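Local coordinates for protein hydrolase, alpha/beta hydrolase FOLD family (Staphylococcus aureus, PDB 2XMZ) that probably catalyses pyruvate elimination to form 2-succinyl-6-hydroxy-2,4-cyclohexadiene-1-carboxylate in menaquinone biosynthesis, as the MenH synthase, at residues Val20-Phe25 against Ile48-His53; Glu205-Thr210 against Leu231-Lys236. All blocks are in the same frame, centred on the assembly; numbering follows the deposited sequence.

Overall arrangement
Both contacts join neighbouring parallel strands of one mixed alpha/beta hydrolase sheet, but at different ends of their strands and at different depths. Contact 1 is buried, about 7 Å from the centre of the chain, where the strands 17-22 and 44-48 run out into loops. Contact 2, at about 18 Å from that centre, is only partly buried and lies where the strands 210-215 and 235-240 begin, the second of them at an outer border of the sheet. Their centres are 23 Å apart and they do not touch. Histidine rings and aliphatic side chains dominate contact 1; in contact 2 backbone carbonyls accept most of the bonds. A water bridges the backbones in both.

Contact 1: Val20-Phe25 against Ile48-His53; sequences VFLHGF and IDLPGH
The loops that follow two adjacent parallel strands of the alpha/beta hydrolase sheet meet here, with His23 of the HGF sequence inserted against Ile48-His53. Its NE2 accepts a nearly straight bond from Leu50 N (2.8 Å, 173°), the donor lying slightly out of the ring plane. ND1 donates to Gly24 O at 2.8 Å, almost in that plane, so bonds at both nitrogens fix the ring's rotation. With CG set between the backbone N and the carbonyl carbon (chi1 58°), the imidazole reaches across to the second loop. There Leu50 CD1 lies over one ring face, off toward the rim, while His23 CE1 packs at 3.3 Å on His53 CB. The two imidazoles are oblique to each other, and Phe25 CD1 comes to the edge of the His53 ring, 3.5 Å from His53 NE2, completing an aromatic cluster that rests on Met92 of helix 92-103. His53 is itself held at both nitrogens, ND1 giving to Pro51 O and NE2 accepting a hydrogen bond from Leu26 N. Nearer the strands, Ile48 N binds Phe21 O, and a water spans Phe21 O and Ile48 O. Alongside, the aliphatic side chains pack: Ile48 CD1 meets Val20 CG1 (3.5 Å), and Leu22 CD2 lies against Ile48 CB. Accepting at NE2 while donating from ND1 implies that His23 is probably neutral, with its proton on ND1.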
loop_
_atom_site.group_PDB
_atom_site.type_symbol
_atom_site.label_atom_id
_atom_site.label_comp_id
_atom_site.label_asym_id
_atom_site.label_seq_id
_atom_site.Cartn_x
_atom_site.Cartn_y
_atom_site.Cartn_z
ATOM N N VAL A 20 2.798 6.411 8.793
ATOM C CA VAL A 20 1.580 5.619 8.714
ATOM C C VAL A 20 1.727 4.654 7.547
ATOM O O VAL A 20 1.872 5.085 6.399
ATOM C CB VAL A 20 0.326 6.495 8.517
ATOM C CG1 VAL A 20 -0.938 5.635 8.475
ATOM C CG2 VAL A 20 0.204 7.568 9.646
ATOM N N PHE A 21 1.699 3.348 7.860
ATOM C CA PHE A 21 1.900 2.306 6.849
ATOM C C PHE A 21 0.594 1.686 6.394
ATOM O O PHE A 21 -0.200 1.194 7.224
ATOM C CB PHE A 21 2.765 1.165 7.392
ATOM C CG PHE A 21 4.214 1.495 7.486
ATOM C CD1 PHE A 21 5.046 1.324 6.393
ATOM C CD2 PHE A 21 4.756 1.946 8.685
ATOM C CE1 PHE A 21 6.405 1.624 6.474
ATOM C CE2 PHE A 21 6.122 2.212 8.794
ATOM C CZ PHE A 21 6.945 2.071 7.683
ATOM N N LEU A 22 0.414 1.660 5.079
ATOM C CA LEU A 22 -0.668 0.901 4.430
ATOM C C LEU A 22 -0.105 -0.274 3.635
ATOM O O LEU A 22 0.842 -0.120 2.870
ATOM C CB LEU A 22 -1.512 1.812 3.502
ATOM C CG LEU A 22 -2.097 3.096 4.107
ATOM C CD1 LEU A 22 -2.937 3.873 3.060
ATOM C CD2 LEU A 22 -2.928 2.781 5.359
ATOM N N HIS A 23 -0.697 -1.452 3.831
ATOM C CA HIS A 23 -0.217 -2.693 3.229
ATOM C C HIS A 23 -0.866 -2.910 1.854
ATOM O O HIS A 23 -1.668 -2.091 1.397
ATOM C CB HIS A 23 -0.605 -3.865 4.142
ATOM C CG HIS A 23 -2.085 -3.938 4.378
ATOM N ND1 HIS A 23 -2.935 -4.609 3.529
ATOM C CD2 HIS A 23 -2.869 -3.361 5.320
ATOM C CE1 HIS A 23 -4.181 -4.457 3.947
ATOM N NE2 HIS A 23 -4.169 -3.700 5.031
ATOM N N GLY A 24 -0.551 -4.042 1.225
ATOM C CA GLY A 24 -1.092 -4.392 -0.084
ATOM C C GLY A 24 -2.193 -5.455 0.005
ATOM O O GLY A 24 -2.515 -5.945 1.097
ATOM N N PHE A 25 -2.752 -5.792 -1.146
ATOM C CA PHE A 25 -3.807 -6.779 -1.285
ATOM C C PHE A 25 -3.373 -8.152 -0.778
ATOM O O PHE A 25 -2.210 -8.554 -0.958
ATOM C CB PHE A 25 -4.250 -6.865 -2.747
ATOM C CG PHE A 25 -5.350 -7.864 -2.971
ATOM C CD1 PHE A 25 -6.621 -7.632 -2.443
ATOM C CD2 PHE A 25 -5.120 -9.025 -3.691
ATOM C CE1 PHE A 25 -7.643 -8.533 -2.629
ATOM C CE2 PHE A 25 -6.145 -9.954 -3.896
ATOM C CZ PHE A 25 -7.417 -9.711 -3.363
ATOM N N ILE A 48 -2.130 0.407 9.597
ATOM C CA ILE A 48 -3.568 0.317 9.413
ATOM C C ILE A 48 -3.868 -0.862 8.474
ATOM O O ILE A 48 -3.291 -0.980 7.382
ATOM C CB ILE A 48 -4.155 1.610 8.805
ATOM C CG1 ILE A 48 -3.786 2.833 9.660
ATOM C CG2 ILE A 48 -5.694 1.496 8.666
ATOM C CD1 ILE A 48 -4.126 4.198 8.962
ATOM N N ASP A 49 -4.758 -1.721 8.936
ATOM C CA ASP A 49 -5.343 -2.761 8.115
ATOM C C ASP A 49 -6.501 -2.181 7.310
ATOM O O ASP A 49 -7.425 -1.610 7.878
ATOM C CB ASP A 49 -5.838 -3.908 8.994
ATOM C CG ASP A 49 -4.716 -4.798 9.471
ATOM O OD1 ASP A 49 -3.595 -4.658 8.950
ATOM O OD2 ASP A 49 -4.944 -5.624 10.377
ATOM N N LEU A 50 -6.441 -2.331 5.998
ATOM C CA LEU A 50 -7.443 -1.764 5.110
ATOM C C LEU A 50 -8.679 -2.686 5.079
ATOM O O LEU A 50 -8.604 -3.855 5.517
ATOM C CB LEU A 50 -6.836 -1.523 3.707
ATOM C CG LEU A 50 -5.777 -0.390 3.695
ATOM C CD1 LEU A 50 -4.848 -0.446 2.473
ATOM C CD2 LEU A 50 -6.466 0.986 3.807
ATOM N N PRO A 51 -9.822 -2.160 4.591
ATOM C CA PRO A 51 -11.068 -2.923 4.612
ATOM C C PRO A 51 -10.902 -4.342 4.061
ATOM O O PRO A 51 -10.330 -4.551 2.953
ATOM C CB PRO A 51 -11.983 -2.105 3.709
ATOM C CG PRO A 51 -11.510 -0.685 3.939
ATOM C CD PRO A 51 -10.017 -0.807 4.023
ATOM N N GLY A 52 -11.415 -5.290 4.834
ATOM C CA GLY A 52 -11.353 -6.721 4.508
ATOM C C GLY A 52 -10.063 -7.434 4.876
ATOM O O GLY A 52 -10.001 -8.667 4.820
ATOM N N HIS A 53 -9.023 -6.682 5.210
ATOM C CA HIS A 53 -7.701 -7.267 5.441
ATOM C C HIS A 53 -7.282 -7.339 6.906
ATOM O O HIS A 53 -7.537 -6.405 7.698
ATOM C CB HIS A 53 -6.630 -6.497 4.668
ATOM C CG HIS A 53 -6.757 -6.628 3.180
ATOM N ND1 HIS A 53 -7.812 -6.092 2.474
ATOM C CD2 HIS A 53 -5.991 -7.279 2.277
ATOM C CE1 HIS A 53 -7.677 -6.386 1.191
ATOM N NE2 HIS A 53 -6.578 -7.103 1.045
HETATM O O HOH W 1 -0.400 -1.681 7.011
#

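Contact 2: Glu205-Thr210 against Leu231-Lys236; sequences EIKVPT and LIPNSK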
loop_
_atom_site.group_PDB
_atom_site.type_symbol
_atom_site.label_atom_id
_atom_site.label_comp_id
_atom_site.label_asym_id
_atom_site.label_seq_id
_atom_site.Cartn_x
_atom_site.Cartn_y
_atom_site.Cartn_z
ATOM N N GLU A 205 -1.775 17.766 -8.128
ATOM C CA GLU A 205 -2.350 18.418 -6.968
ATOM C C GLU A 205 -1.586 18.064 -5.708
ATOM O O GLU A 205 -1.714 18.739 -4.714
ATOM C CB GLU A 205 -3.807 18.005 -6.788
ATOM C CG GLU A 205 -4.643 18.131 -8.053
ATOM C CD GLU A 205 -6.116 17.973 -7.756
ATOM O OE1 GLU A 205 -6.921 17.989 -8.703
ATOM O OE2 GLU A 205 -6.461 17.809 -6.567
ATOM N N ILE A 206 -0.798 17.000 -5.745
ATOM C CA ILE A 206 -0.104 16.519 -4.547
ATOM C C ILE A 206 1.135 17.379 -4.365
ATOM O O ILE A 206 2.076 17.230 -5.111
ATOM C CB ILE A 206 0.299 15.010 -4.700
ATOM C CG1 ILE A 206 -0.941 14.134 -4.854
ATOM C CG2 ILE A 206 1.149 14.525 -3.495
ATOM C CD1 ILE A 206 -0.588 12.692 -5.110
ATOM N N LYS A 207 1.135 18.276 -3.381
ATOM C CA LYS A 207 2.236 19.226 -3.232
ATOM C C LYS A 207 3.295 18.821 -2.203
ATOM O O LYS A 207 4.337 19.466 -2.124
ATOM C CB LYS A 207 1.720 20.629 -2.869
ATOM C CG LYS A 207 0.531 21.142 -3.667
ATOM C CD LYS A 207 0.793 21.181 -5.160
ATOM C CE LYS A 207 -0.417 21.781 -5.856
ATOM N NZ LYS A 207 -0.355 21.611 -7.330
ATOM N N VAL A 208 3.024 17.785 -1.405
ATOM C CA VAL A 208 3.919 17.410 -0.307
ATOM C C VAL A 208 5.129 16.658 -0.860
ATOM O O VAL A 208 5.053 16.082 -1.945
ATOM C CB VAL A 208 3.186 16.578 0.805
ATOM C CG1 VAL A 208 2.098 17.438 1.484
ATOM C CG2 VAL A 208 2.607 15.275 0.264
ATOM N N PRO A 209 6.261 16.691 -0.132
ATOM C CA PRO A 209 7.376 15.868 -0.577
ATOM C C PRO A 209 6.937 14.410 -0.726
ATOM O O PRO A 209 6.292 13.867 0.169
ATOM C CB PRO A 209 8.398 16.025 0.546
ATOM C CG PRO A 209 8.103 17.439 1.104
ATOM C CD PRO A 209 6.616 17.587 0.988
ATOM N N THR A 210 7.287 13.795 -1.854
ATOM C CA THR A 210 6.839 12.430 -2.179
ATOM C C THR A 210 8.038 11.575 -2.570
ATOM O O THR A 210 8.861 11.984 -3.418
ATOM C CB THR A 210 5.786 12.449 -3.307
ATOM O OG1 THR A 210 4.644 13.193 -2.867
ATOM C CG2 THR A 210 5.314 11.037 -3.684
ATOM N N LEU A 231 4.912 13.874 -12.631
ATOM C CA LEU A 231 3.660 14.604 -12.475
ATOM C C LEU A 231 3.455 15.158 -11.067
ATOM O O LEU A 231 2.786 16.168 -10.895
ATOM C CB LEU A 231 2.474 13.703 -12.859
ATOM C CG LEU A 231 2.348 13.466 -14.390
ATOM C CD1 LEU A 231 1.282 12.409 -14.726
ATOM C CD2 LEU A 231 2.086 14.769 -15.138
ATOM N N ILE A 232 4.001 14.468 -10.075
ATOM C CA ILE A 232 3.971 14.942 -8.677
ATOM C C ILE A 232 5.131 15.929 -8.542
ATOM O O ILE A 232 6.285 15.544 -8.741
ATOM C CB ILE A 232 4.083 13.761 -7.683
ATOM C CG1 ILE A 232 2.913 12.794 -7.891
ATOM C CG2 ILE A 232 4.193 14.266 -6.216
ATOM C CD1 ILE A 232 2.964 11.547 -7.001
ATOM N N PRO A 233 4.831 17.220 -8.260
ATOM C CA PRO A 233 5.864 18.250 -8.429
ATOM C C PRO A 233 7.082 18.149 -7.492
ATOM O O PRO A 233 8.202 18.435 -7.930
ATOM C CB PRO A 233 5.102 19.561 -8.177
ATOM C CG PRO A 233 3.906 19.172 -7.416
ATOM C CD PRO A 233 3.532 17.812 -7.897
ATOM N N ASN A 234 6.868 17.774 -6.225
ATOM C CA ASN A 234 7.990 17.576 -5.274
ATOM C C ASN A 234 8.213 16.090 -4.968
ATOM O O ASN A 234 7.962 15.623 -3.852
ATOM C CB ASN A 234 7.721 18.387 -4.008
ATOM C CG ASN A 234 7.379 19.825 -4.320
ATOM O OD1 ASN A 234 8.219 20.576 -4.819
ATOM N ND2 ASN A 234 6.135 20.209 -4.063
ATOM N N SER A 235 8.648 15.338 -5.984
ATOM C CA SER A 235 8.762 13.874 -5.873
ATOM C C SER A 235 10.215 13.446 -6.095
ATOM O O SER A 235 10.948 14.120 -6.802
ATOM C CB SER A 235 7.875 13.194 -6.919
ATOM O OG SER A 235 8.297 13.569 -8.221
ATOM N N LYS A 236 10.624 12.337 -5.481
ATOM C CA LYS A 236 11.886 11.672 -5.813
ATOM C C LYS A 236 11.520 10.253 -6.154
ATOM O O LYS A 236 10.782 9.618 -5.390
ATOM C CB LYS A 236 12.856 11.611 -4.624
ATOM C CG LYS A 236 13.084 12.897 -3.874
ATOM C CD LYS A 236 14.249 13.681 -4.415
ATOM C CE LYS A 236 14.573 14.846 -3.474
ATOM N NZ LYS A 236 14.721 16.106 -4.237
HETATM O O HOH W 2 4.725 17.032 -4.505
#
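Thr210 N binds Asn234 O at 2.8 Å, and Thr210 O receives Lys236 N at 2.7 Å, the pattern of a parallel bridge in which Thr210 pairs with Ser235. CA-H...O contacts accompany the pairing, from Pro209 CA to Asn234 O and from Ser235 CA to Thr210 O. Ahead of the bridge one water donates to Ile206 O and Val208 O and accepts from Asn234 N, so three bonds tie the two backbones through it. In one of its two conformers, Asn234 also donates from ND2 to Lys207 O at 2.7 Å; that bond is bent (138°), and the amide nitrogen stands above the carbonyl plane.

Beside this polar seam, Ile232 fills the angle between Ile206 and Thr210. Its CG2 touches Thr210 OG1 at 3.5 Å and Ile206 CG2 at 4.1 Å, while its CD1 approaches the methyl of Thr210. Pro233 sets its CD against Ile206 O (3.2 Å).

The Thr210 side chain is positioned from within its own segment: its hydroxyl donates to Val208 O, the carbonyl that also takes the water, which holds OG1 turned back along the chain.

The contact thus brings together the loop entering strand 210-215 and the one linking helix 219-231 to strand 235-240. Ile206 packs on Leu98, Ala101 and Ile102 of helix 92-103, Thr210 touches Leu111 of strand 110-114, and Pro209 meets Phe262 and Glu266 of helix 252-266.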